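PDB 5TA0: glycoside Hydrolase from Bacteroides uniformis, which probably hydrolyses agarose-type galactans as an endo-acting family GH86 glycoside hydrolase, cutting within the polysaccharide chain. Local coordinates for residues Y333-L347 with H477-I489. Numbering follows the deposited sequence.
Sequences YNRKPWSPYRDWLRL and HLYLKGGKDGVPI. With EDO (1,2-ethanediol), chain K; SO4 (sulfate ion), chain E.
The beta hairpin of strands 477-481 and 487-489, part of the beta-sandwich domain, packs through Leu480, Pro488 and its turn on Trp344, Tyr341 and Pro340 of helix 340-347 in the catalytic barrel. Leu480 CB stands over the five-membered ring of Trp344, 3.8 Å from its centroid and 18° off the normal, a CH-pi contact. Tyr479 CA lies 3.7 Å from Trp344 CH2, while Pro488 CB approaches Trp344 CE3. Replacing Trp344 by an alanine would remove the indole, which is likely to open a gap beneath Leu480 and Tyr479 and leave Pro488 CB without this partner.

The connection between the two strands contains a type II turn, Gly483 to Gly486, which lies on Tyr341: Asp485 N sits 3.3 Å above the centre of the ring, and Leu345 CG lies near the rim of the opposite face. The chi1 of Tyr341, -179°, sets CG opposite the backbone N and carries the ring under the turn. Beyond it, Tyr333 OH donates to Asp485 OD1 (2.7 Å) on the syn side, 33° out of the carboxylate plane, and accepts from Lys484 NZ at 2.9 Å, so the hydroxyl is gripped by two hydrogen bonds. One water joins Ser339 OG to Asp485 OD1; another accepts from Tyr341 N and donates to Gly486 O.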
ATOM      1  N   TYR A 333     -22.260  -0.300  -2.386  1.00 11.38           N
ATOM      2  CA  TYR A 333     -22.393   0.528  -3.575  1.00 11.43           C
ATOM      3  C   TYR A 333     -21.922  -0.148  -4.862  1.00 11.68           C
ATOM      4  O   TYR A 333     -21.928   0.467  -5.906  1.00 11.74           O
ATOM      5  CB  TYR A 333     -21.619   1.836  -3.379  1.00 12.13           C
ATOM      6  CG  TYR A 333     -22.318   2.775  -2.452  1.00 12.39           C
ATOM      7  CD1 TYR A 333     -22.190   2.669  -1.075  1.00 12.73           C
ATOM      8  CD2 TYR A 333     -23.126   3.779  -2.957  1.00 13.36           C
ATOM      9  CE1 TYR A 333     -22.870   3.539  -0.226  1.00 13.31           C
ATOM     10  CE2 TYR A 333     -23.793   4.654  -2.130  1.00 13.84           C
ATOM     11  CZ  TYR A 333     -23.680   4.522  -0.771  1.00 13.76           C
ATOM     12  OH  TYR A 333     -24.357   5.442   0.035  1.00 16.40           O
ATOM     13  N   ASN A 334     -21.529  -1.412  -4.788  1.00 12.34           N
ATOM     14  CA  ASN A 334     -20.940  -2.090  -5.951  1.00 13.70           C
ATOM     15  C   ASN A 334     -21.961  -2.678  -6.927  1.00 14.59           C
ATOM     16  O   ASN A 334     -21.578  -3.117  -8.028  1.00 16.36           O
ATOM     17  CB  ASN A 334     -19.913  -3.116  -5.491  1.00 13.97           C
ATOM     18  CG  ASN A 334     -18.598  -2.478  -5.103  1.00 15.00           C
ATOM     19  OD1 ASN A 334     -18.362  -1.290  -5.371  1.00 16.24           O
ATOM     20  ND2 ASN A 334     -17.746  -3.254  -4.450  1.00 15.56           N
ATOM     21  N   ARG A 335     -23.241  -2.647  -6.576  1.00 14.31           N
ATOM     22  CA  ARG A 335     -24.307  -2.927  -7.549  1.00 15.67           C
ATOM     23  C   ARG A 335     -25.099  -1.657  -7.899  1.00 15.09           C
ATOM     24  O   ARG A 335     -26.246  -1.720  -8.352  1.00 16.84           O
ATOM     25  CB  ARG A 335     -25.234  -4.037  -7.038  1.00 17.60           C
ATOM     26  CG  ARG A 335     -24.538  -5.354  -6.702  1.00 20.04           C
ATOM     27  CD  ARG A 335     -24.108  -6.123  -7.936  1.00 21.59           C
ATOM     28  N   LYS A 336     -24.490  -0.496  -7.679  0.50 14.03           N
ATOM     29  CA  LYS A 336     -25.065   0.777  -8.068  0.50 13.83           C
ATOM     30  C   LYS A 336     -24.232   1.374  -9.190  0.50 12.82           C
ATOM     31  O   LYS A 336     -23.059   1.020  -9.359  0.50 11.78           O
ATOM     32  CB  LYS A 336     -25.068   1.733  -6.877  0.50 14.69           C
ATOM     33  CG  LYS A 336     -26.111   1.416  -5.820  0.50 15.85           C
ATOM     34  CD  LYS A 336     -25.810   2.181  -4.547  0.50 17.02           C
ATOM     35  CE  LYS A 336     -27.033   2.455  -3.704  0.50 18.07           C
ATOM     36  NZ  LYS A 336     -26.835   3.771  -3.050  0.50 18.11           N
ATOM     37  N   PRO A 337     -24.816   2.306  -9.957  1.00 11.83           N
ATOM     38  CA  PRO A 337     -24.037   3.038 -10.947  1.00 11.63           C
ATOM     39  C   PRO A 337     -23.032   3.961 -10.254  1.00 11.35           C
ATOM     40  O   PRO A 337     -23.029   4.075  -9.023  1.00 12.04           O
ATOM     41  CB  PRO A 337     -25.100   3.834 -11.712  1.00 11.46           C
ATOM     42  CG  PRO A 337     -26.200   4.015 -10.729  1.00 11.62           C
ATOM     43  CD  PRO A 337     -26.221   2.782  -9.906  1.00 11.84           C
ATOM     44  N   TRP A 338     -22.196   4.606 -11.041  1.00 10.41           N
ATOM     45  CA  TRP A 338     -21.204   5.545 -10.505  1.00 10.20           C
ATOM     46  C   TRP A 338     -21.850   6.648  -9.679  1.00 10.58           C
ATOM     47  O   TRP A 338     -22.957   7.110  -9.992  1.00 11.26           O
ATOM     48  CB  TRP A 338     -20.363   6.124 -11.649  1.00 10.17           C
ATOM     49  CG  TRP A 338     -19.473   7.235 -11.221  1.00 10.00           C
ATOM     50  CD1 TRP A 338     -18.240   7.131 -10.625  1.00 10.27           C
ATOM     51  CD2 TRP A 338     -19.766   8.629 -11.308  1.00 10.46           C
ATOM     52  NE1 TRP A 338     -17.763   8.386 -10.339  1.00 10.34           N
ATOM     53  CE2 TRP A 338     -18.678   9.325 -10.747  1.00 10.66           C
ATOM     54  CE3 TRP A 338     -20.872   9.368 -11.785  1.00 11.28           C
ATOM     55  CZ2 TRP A 338     -18.648  10.720 -10.660  1.00 11.18           C
ATOM     56  CZ3 TRP A 338     -20.830  10.737 -11.724  1.00 11.82           C
ATOM     57  CH2 TRP A 338     -19.725  11.410 -11.173  1.00 11.89           C
ATOM     58  N   SER A 339     -21.174   7.076  -8.625  1.00  9.97           N
ATOM     59  CA  SER A 339     -21.520   8.324  -7.954  1.00 10.17           C
ATOM     60  C   SER A 339     -20.296   9.039  -7.430  1.00 10.20           C
ATOM     61  O   SER A 339     -19.288   8.398  -7.091  1.00  9.40           O
ATOM     62  CB  SER A 339     -22.480   8.101  -6.795  1.00 10.49           C
ATOM     63  OG  SER A 339     -21.893   7.327  -5.772  1.00 11.31           O
ATOM     64  N   PRO A 340     -20.387  10.356  -7.263  1.00 10.01           N
ATOM     65  CA  PRO A 340     -19.324  11.063  -6.585  1.00 10.14           C
ATOM     66  C   PRO A 340     -19.088  10.531  -5.175  1.00  9.88           C
ATOM     67  O   PRO A 340     -17.926  10.453  -4.733  1.00  9.30           O
ATOM     68  CB  PRO A 340     -19.830  12.508  -6.555  1.00 10.39           C
ATOM     69  CG  PRO A 340     -20.675  12.617  -7.797  1.00 10.90           C
ATOM     70  CD  PRO A 340     -21.351  11.288  -7.899  1.00 10.76           C
ATOM     71  N   TYR A 341     -20.143  10.158  -4.462  1.00  9.29           N
ATOM     72  CA  TYR A 341     -19.996   9.631  -3.112  1.00  9.14           C
ATOM     73  C   TYR A 341     -19.172   8.338  -3.078  1.00  9.03           C
ATOM     74  O   TYR A 341     -18.296   8.149  -2.195  1.00  9.25           O
ATOM     75  CB  TYR A 341     -21.354   9.406  -2.450  1.00  9.35           C
ATOM     76  CG  TYR A 341     -21.251   8.896  -1.047  1.00  9.32           C
ATOM     77  CD1 TYR A 341     -20.738   9.694  -0.027  1.00  9.19           C
ATOM     78  CD2 TYR A 341     -21.647   7.609  -0.730  1.00  9.44           C
ATOM     79  CE1 TYR A 341     -20.633   9.222   1.267  1.00  9.82           C
ATOM     80  CE2 TYR A 341     -21.549   7.123   0.564  1.00 10.17           C
ATOM     81  CZ  TYR A 341     -21.044   7.933   1.568  1.00 10.24           C
ATOM     82  OH  TYR A 341     -20.963   7.419   2.841  1.00 12.47           O
ATOM     83  N   ARG A 342     -19.435   7.422  -4.010  1.00  9.04           N
ATOM     84  CA  ARG A 342     -18.657   6.192  -4.023  1.00  8.90           C
ATOM     85  C   ARG A 342     -17.169   6.497  -4.242  1.00  8.48           C
ATOM     86  O   ARG A 342     -16.321   5.890  -3.587  1.00  8.13           O
ATOM     87  CB  ARG A 342     -19.190   5.245  -5.079  1.00  8.92           C
ATOM     88  CG  ARG A 342     -18.612   3.847  -4.938  1.00  8.99           C
ATOM     89  CD  ARG A 342     -19.229   2.863  -5.892  1.00  9.15           C
ATOM     90  NE  ARG A 342     -18.878   3.127  -7.277  1.00  9.16           N
ATOM     91  CZ  ARG A 342     -19.515   2.612  -8.320  1.00  9.52           C
ATOM     92  NH1 ARG A 342     -19.132   2.935  -9.545  1.00  9.50           N
ATOM     93  NH2 ARG A 342     -20.550   1.796  -8.159  1.00 10.11           N
ATOM     94  N   ASP A 343     -16.870   7.460  -5.100  1.00  8.08           N
ATOM     95  CA  ASP A 343     -15.476   7.912  -5.279  1.00  8.33           C
ATOM     96  C   ASP A 343     -14.898   8.489  -3.977  1.00  8.49           C
ATOM     97  O   ASP A 343     -13.737   8.209  -3.648  1.00  8.38           O
ATOM     98  CB  ASP A 343     -15.347   8.923  -6.400  1.00  8.26           C
ATOM     99  CG  ASP A 343     -15.418   8.334  -7.796  1.00  8.51           C
ATOM    100  OD1 ASP A 343     -15.373   7.102  -7.959  1.00  8.81           O
ATOM    101  OD2 ASP A 343     -15.544   9.152  -8.740  1.00  9.30           O
ATOM    102  N   TRP A 344     -15.670   9.272  -3.219  1.00  8.46           N
ATOM    103  CA  TRP A 344     -15.229   9.780  -1.914  1.00  8.73           C
ATOM    104  C   TRP A 344     -14.831   8.635  -0.973  1.00  8.34           C
ATOM    105  O   TRP A 344     -13.792   8.684  -0.297  1.00  8.17           O
ATOM    106  CB  TRP A 344     -16.299  10.657  -1.245  1.00  8.98           C
ATOM    107  CG  TRP A 344     -16.071  10.877   0.206  1.00  9.30           C
ATOM    108  CD1 TRP A 344     -16.767  10.326   1.244  1.00  9.26           C
ATOM    109  CD2 TRP A 344     -15.010  11.631   0.807  1.00  9.84           C
ATOM    110  NE1 TRP A 344     -16.244  10.719   2.440  1.00  9.77           N
ATOM    111  CE2 TRP A 344     -15.157  11.518   2.206  1.00  9.69           C
ATOM    112  CE3 TRP A 344     -13.952  12.400   0.298  1.00 10.13           C
ATOM    113  CZ2 TRP A 344     -14.297  12.159   3.106  1.00 10.11           C
ATOM    114  CZ3 TRP A 344     -13.078  13.015   1.207  1.00 10.59           C
ATOM    115  CH2 TRP A 344     -13.266  12.890   2.588  1.00 10.40           C
ATOM    116  N   LEU A 345     -15.620   7.565  -0.968  1.00  8.12           N
ATOM    117  CA  LEU A 345     -15.297   6.415  -0.122  1.00  8.33           C
ATOM    118  C   LEU A 345     -13.912   5.877  -0.445  1.00  8.24           C
ATOM    119  O   LEU A 345     -13.163   5.550   0.455  1.00  8.47           O
ATOM    120  CB  LEU A 345     -16.340   5.308  -0.236  1.00  9.18           C
ATOM    121  CG  LEU A 345     -17.745   5.677   0.275  1.00  9.42           C
ATOM    122  CD1 LEU A 345     -18.643   4.475   0.070  1.00 10.27           C
ATOM    123  CD2 LEU A 345     -17.763   6.096   1.735  1.00  9.82           C
ATOM    124  N   ARG A 346     -13.581   5.858  -1.727  1.00  7.93           N
ATOM    125  CA  ARG A 346     -12.238   5.420  -2.148  1.00  7.99           C
ATOM    126  C   ARG A 346     -11.180   6.467  -1.783  1.00  7.83           C
ATOM    127  O   ARG A 346     -10.094   6.118  -1.277  1.00  7.90           O
ATOM    128  CB  ARG A 346     -12.224   5.155  -3.652  1.00  8.55           C
ATOM    129  CG  ARG A 346     -13.232   4.106  -4.107  1.00  9.77           C
ATOM    130  CD  ARG A 346     -13.009   3.784  -5.574  1.00 10.37           C
ATOM    131  NE  ARG A 346     -11.845   2.929  -5.712  1.00 11.88           N
ATOM    132  CZ  ARG A 346     -11.845   1.623  -5.442  1.00 12.04           C
ATOM    133  NH1 ARG A 346     -10.725   0.911  -5.524  1.00 12.61           N
ATOM    134  NH2 ARG A 346     -12.966   0.990  -5.113  1.00 13.00           N
ATOM    135  N   LEU A 347     -11.477   7.721  -2.049  1.00  7.50           N
ATOM    136  CA  LEU A 347     -10.528   8.822  -1.785  1.00  7.58           C
ATOM    137  C   LEU A 347     -10.049   8.827  -0.342  1.00  7.94           C
ATOM    138  O   LEU A 347      -8.840   8.969  -0.047  1.00  8.03           O
ATOM    139  CB  LEU A 347     -11.132  10.191  -2.148  1.00  7.67           C
ATOM    140  CG  LEU A 347     -11.225  10.480  -3.639  1.00  8.06           C
ATOM    141  CD1 LEU A 347     -12.165  11.649  -3.875  1.00  8.25           C
ATOM    142  CD2 LEU A 347      -9.855  10.749  -4.245  1.00  7.92           C
ATOM    143  N   HIS A 477      -7.966  21.367   0.593  1.00 10.15           N
ATOM    144  CA  HIS A 477      -8.735  20.624   1.587  1.00 10.05           C
ATOM    145  C   HIS A 477      -9.736  19.738   0.845  1.00  9.98           C
ATOM    146  O   HIS A 477     -10.606  20.247   0.107  1.00 10.56           O
ATOM    147  CB  HIS A 477      -9.461  21.618   2.505  1.00 10.35           C
ATOM    148  CG  HIS A 477     -10.157  21.017   3.684  1.00 10.66           C
ATOM    149  ND1 HIS A 477     -11.170  21.687   4.340  1.00 11.31           N
ATOM    150  CD2 HIS A 477     -10.005  19.846   4.338  1.00 10.29           C
ATOM    151  CE1 HIS A 477     -11.592  20.965   5.356  1.00 11.44           C
ATOM    152  NE2 HIS A 477     -10.902  19.839   5.382  1.00 11.40           N
ATOM    153  N   LEU A 478      -9.585  18.419   1.023  1.00  9.78           N
ATOM    154  CA  LEU A 478     -10.423  17.414   0.381  1.00 10.04           C
ATOM    155  C   LEU A 478     -11.337  16.785   1.414  1.00  9.71           C
ATOM    156  O   LEU A 478     -10.872  16.138   2.347  1.00 10.17           O
ATOM    157  CB  LEU A 478      -9.570  16.349  -0.299  1.00 10.50           C
ATOM    158  CG  LEU A 478     -10.364  15.284  -1.058  1.00 11.43           C
ATOM    159  CD1 LEU A 478     -11.120  15.861  -2.237  1.00 12.02           C
ATOM    160  CD2 LEU A 478      -9.402  14.206  -1.527  1.00 12.53           C
ATOM    161  N   TYR A 479     -12.655  16.998   1.252  1.00  9.85           N
ATOM    162  CA  TYR A 479     -13.641  16.556   2.242  1.00 10.11           C
ATOM    163  C   TYR A 479     -14.981  16.258   1.563  1.00  9.77           C
ATOM    164  O   TYR A 479     -15.176  16.565   0.387  1.00 10.08           O
ATOM    165  CB  TYR A 479     -13.823  17.653   3.331  1.00 11.07           C
ATOM    166  CG  TYR A 479     -14.351  18.974   2.828  1.00 12.24           C
ATOM    167  CD1 TYR A 479     -13.490  19.946   2.314  1.00 12.88           C
ATOM    168  CD2 TYR A 479     -15.726  19.242   2.835  1.00 12.93           C
ATOM    169  CE1 TYR A 479     -13.973  21.167   1.834  1.00 13.81           C
ATOM    170  CE2 TYR A 479     -16.215  20.451   2.366  1.00 13.57           C
ATOM    171  CZ  TYR A 479     -15.340  21.412   1.870  1.00 14.36           C
ATOM    172  OH  TYR A 479     -15.824  22.619   1.386  1.00 16.89           O
ATOM    173  N   LEU A 480     -15.902  15.721   2.363  1.00 10.23           N
ATOM    174  CA  LEU A 480     -17.243  15.390   1.915  1.00 10.71           C
ATOM    175  C   LEU A 480     -18.239  16.505   2.264  1.00 10.82           C
ATOM    176  O   LEU A 480     -18.343  16.901   3.431  1.00 11.18           O
ATOM    177  CB  LEU A 480     -17.706  14.081   2.540  1.00 10.95           C
ATOM    178  CG  LEU A 480     -19.141  13.604   2.243  1.00 11.26           C
ATOM    179  CD1 LEU A 480     -19.302  13.242   0.777  1.00 11.21           C
ATOM    180  CD2 LEU A 480     -19.455  12.428   3.147  1.00 11.16           C
ATOM    181  N   LYS A 481     -18.994  16.941   1.260  1.00 11.26           N
ATOM    182  CA  LYS A 481     -20.100  17.903   1.450  1.00 12.80           C
ATOM    183  C   LYS A 481     -21.424  17.151   1.346  1.00 13.54           C
ATOM    184  O   LYS A 481     -21.656  16.453   0.364  1.00 13.09           O
ATOM    185  CB  LYS A 481     -20.050  18.978   0.374  1.00 13.98           C
ATOM    186  CG  LYS A 481     -21.180  20.015   0.475  1.00 16.74           C
ATOM    187  CD  LYS A 481     -21.030  21.088  -0.574  1.00 20.42           C
ATOM    188  CE  LYS A 481     -21.955  22.256  -0.272  1.00 23.62           C
ATOM    189  NZ  LYS A 481     -21.784  23.295  -1.309  1.00 26.89           N
ATOM    190  N   GLY A 482     -22.302  17.327   2.333  1.00 13.70           N
ATOM    191  CA  GLY A 482     -23.661  16.768   2.267  1.00 13.86           C
ATOM    192  C   GLY A 482     -23.884  15.407   2.864  1.00 13.64           C
ATOM    193  O   GLY A 482     -24.966  14.825   2.681  1.00 14.55           O
ATOM    194  N   GLY A 483     -22.907  14.864   3.586  1.00 12.93           N
ATOM    195  CA  GLY A 483     -23.049  13.584   4.236  1.00 12.73           C
ATOM    196  C   GLY A 483     -23.183  12.422   3.272  1.00 12.95           C
ATOM    197  O   GLY A 483     -22.737  12.503   2.115  1.00 12.75           O
ATOM    198  N   LYS A 484     -23.800  11.345   3.738  1.00 13.41           N
ATOM    199  CA  LYS A 484     -23.958  10.136   2.909  1.00 14.46           C
ATOM    200  C   LYS A 484     -24.631  10.480   1.607  1.00 14.45           C
ATOM    201  O   LYS A 484     -25.637  11.201   1.585  1.00 14.89           O
ATOM    202  CB  LYS A 484     -24.739   9.067   3.661  1.00 15.42           C
ATOM    203  CG  LYS A 484     -24.851   7.724   2.937  1.00 16.97           C
ATOM    204  CD  LYS A 484     -25.474   6.674   3.840  1.00 19.25           C
ATOM    205  CE  LYS A 484     -25.494   5.297   3.176  1.00 21.10           C
ATOM    206  NZ  LYS A 484     -26.454   5.223   2.046  1.00 22.82           N
ATOM    207  N   ASP A 485     -24.081   9.959   0.510  1.00 13.29           N
ATOM    208  CA  ASP A 485     -24.515  10.249  -0.844  1.00 13.37           C
ATOM    209  C   ASP A 485     -24.309  11.674  -1.298  1.00 12.93           C
ATOM    210  O   ASP A 485     -24.850  12.099  -2.340  1.00 12.91           O
ATOM    211  CB  ASP A 485     -25.953   9.749  -1.076  1.00 14.90           C
ATOM    212  CG  ASP A 485     -26.058   8.257  -0.868  1.00 16.75           C
ATOM    213  OD1 ASP A 485     -25.250   7.499  -1.457  1.00 17.62           O
ATOM    214  OD2 ASP A 485     -26.902   7.821  -0.079  1.00 20.15           O
ATOM    215  N   GLY A 486     -23.429  12.379  -0.585  1.00 12.40           N
ATOM    216  CA  GLY A 486     -23.017  13.721  -0.955  1.00 12.70           C
ATOM    217  C   GLY A 486     -21.919  13.748  -2.008  1.00 12.22           C
ATOM    218  O   GLY A 486     -21.741  12.780  -2.763  1.00 11.85           O
ATOM    219  N   VAL A 487     -21.141  14.832  -2.044  1.00 11.89           N
ATOM    220  CA  VAL A 487     -20.058  14.957  -3.036  1.00 12.08           C
ATOM    221  C   VAL A 487     -18.744  15.363  -2.390  1.00 11.64           C
ATOM    222  O   VAL A 487     -18.719  16.126  -1.421  1.00 11.58           O
ATOM    223  CB  VAL A 487     -20.400  15.961  -4.141  1.00 12.62           C
ATOM    224  CG1 VAL A 487     -21.665  15.532  -4.883  1.00 13.16           C
ATOM    225  CG2 VAL A 487     -20.525  17.381  -3.609  1.00 13.04           C
ATOM    226  N   PRO A 488     -17.618  14.854  -2.921  1.00 10.63           N
ATOM    227  CA  PRO A 488     -16.339  15.356  -2.462  1.00 10.38           C
ATOM    228  C   PRO A 488     -16.059  16.742  -3.013  1.00 10.68           C
ATOM    229  O   PRO A 488     -16.373  17.050  -4.166  1.00 10.96           O
ATOM    230  CB  PRO A 488     -15.347  14.324  -3.022  1.00 10.29           C
ATOM    231  CG  PRO A 488     -15.990  13.847  -4.271  1.00 10.55           C
ATOM    232  CD  PRO A 488     -17.474  13.831  -3.967  1.00 10.62           C
ATOM    233  N   ILE A 489     -15.432  17.559  -2.175  1.00 11.08           N
ATOM    234  CA  ILE A 489     -15.029  18.911  -2.524  1.00 11.47           C
ATOM    235  C   ILE A 489     -13.520  19.014  -2.330  1.00 11.22           C
ATOM    236  O   ILE A 489     -13.007  18.566  -1.308  1.00 10.92           O
ATOM    237  CB  ILE A 489     -15.723  19.944  -1.600  1.00 12.42           C
ATOM    238  CG1 ILE A 489     -17.247  19.875  -1.760  1.00 13.36           C
ATOM    239  CG2 ILE A 489     -15.189  21.355  -1.843  1.00 12.78           C
ATOM    240  CD1 ILE A 489     -17.770  20.272  -3.109  1.00 13.84           C
TER
HETATM  241  C1  EDO K 708     -26.259  12.391   7.110  1.00 23.69           C
HETATM  242  O1  EDO K 708     -26.121  13.348   6.049  1.00 23.86           O
HETATM  243  C2  EDO K 708     -24.881  11.939   7.565  1.00 25.62           C
HETATM  244  O2  EDO K 708     -24.365  11.082   6.551  1.00 24.49           O
HETATM  245  S   SO4 E 702     -18.662  -6.943  -4.355  1.00 37.29           S
HETATM  246  O1  SO4 E 702     -17.745  -5.832  -4.014  1.00 37.09           O
HETATM  247  O2  SO4 E 702     -17.937  -8.243  -4.274  1.00 37.72           O
HETATM  248  O3  SO4 E 702     -19.150  -6.752  -5.742  1.00 38.42           O
HETATM  249  O4  SO4 E 702     -19.790  -6.927  -3.391  1.00 40.35           O
HETATM  250  O   HOH W   1     -27.856   5.305  -1.177  1.00 37.21           O
HETATM  251  O   HOH W   2     -24.444   7.739  -4.032  1.00 22.65           O
HETATM  252  O   HOH W   3     -22.841  11.466  -4.897  1.00 13.48           O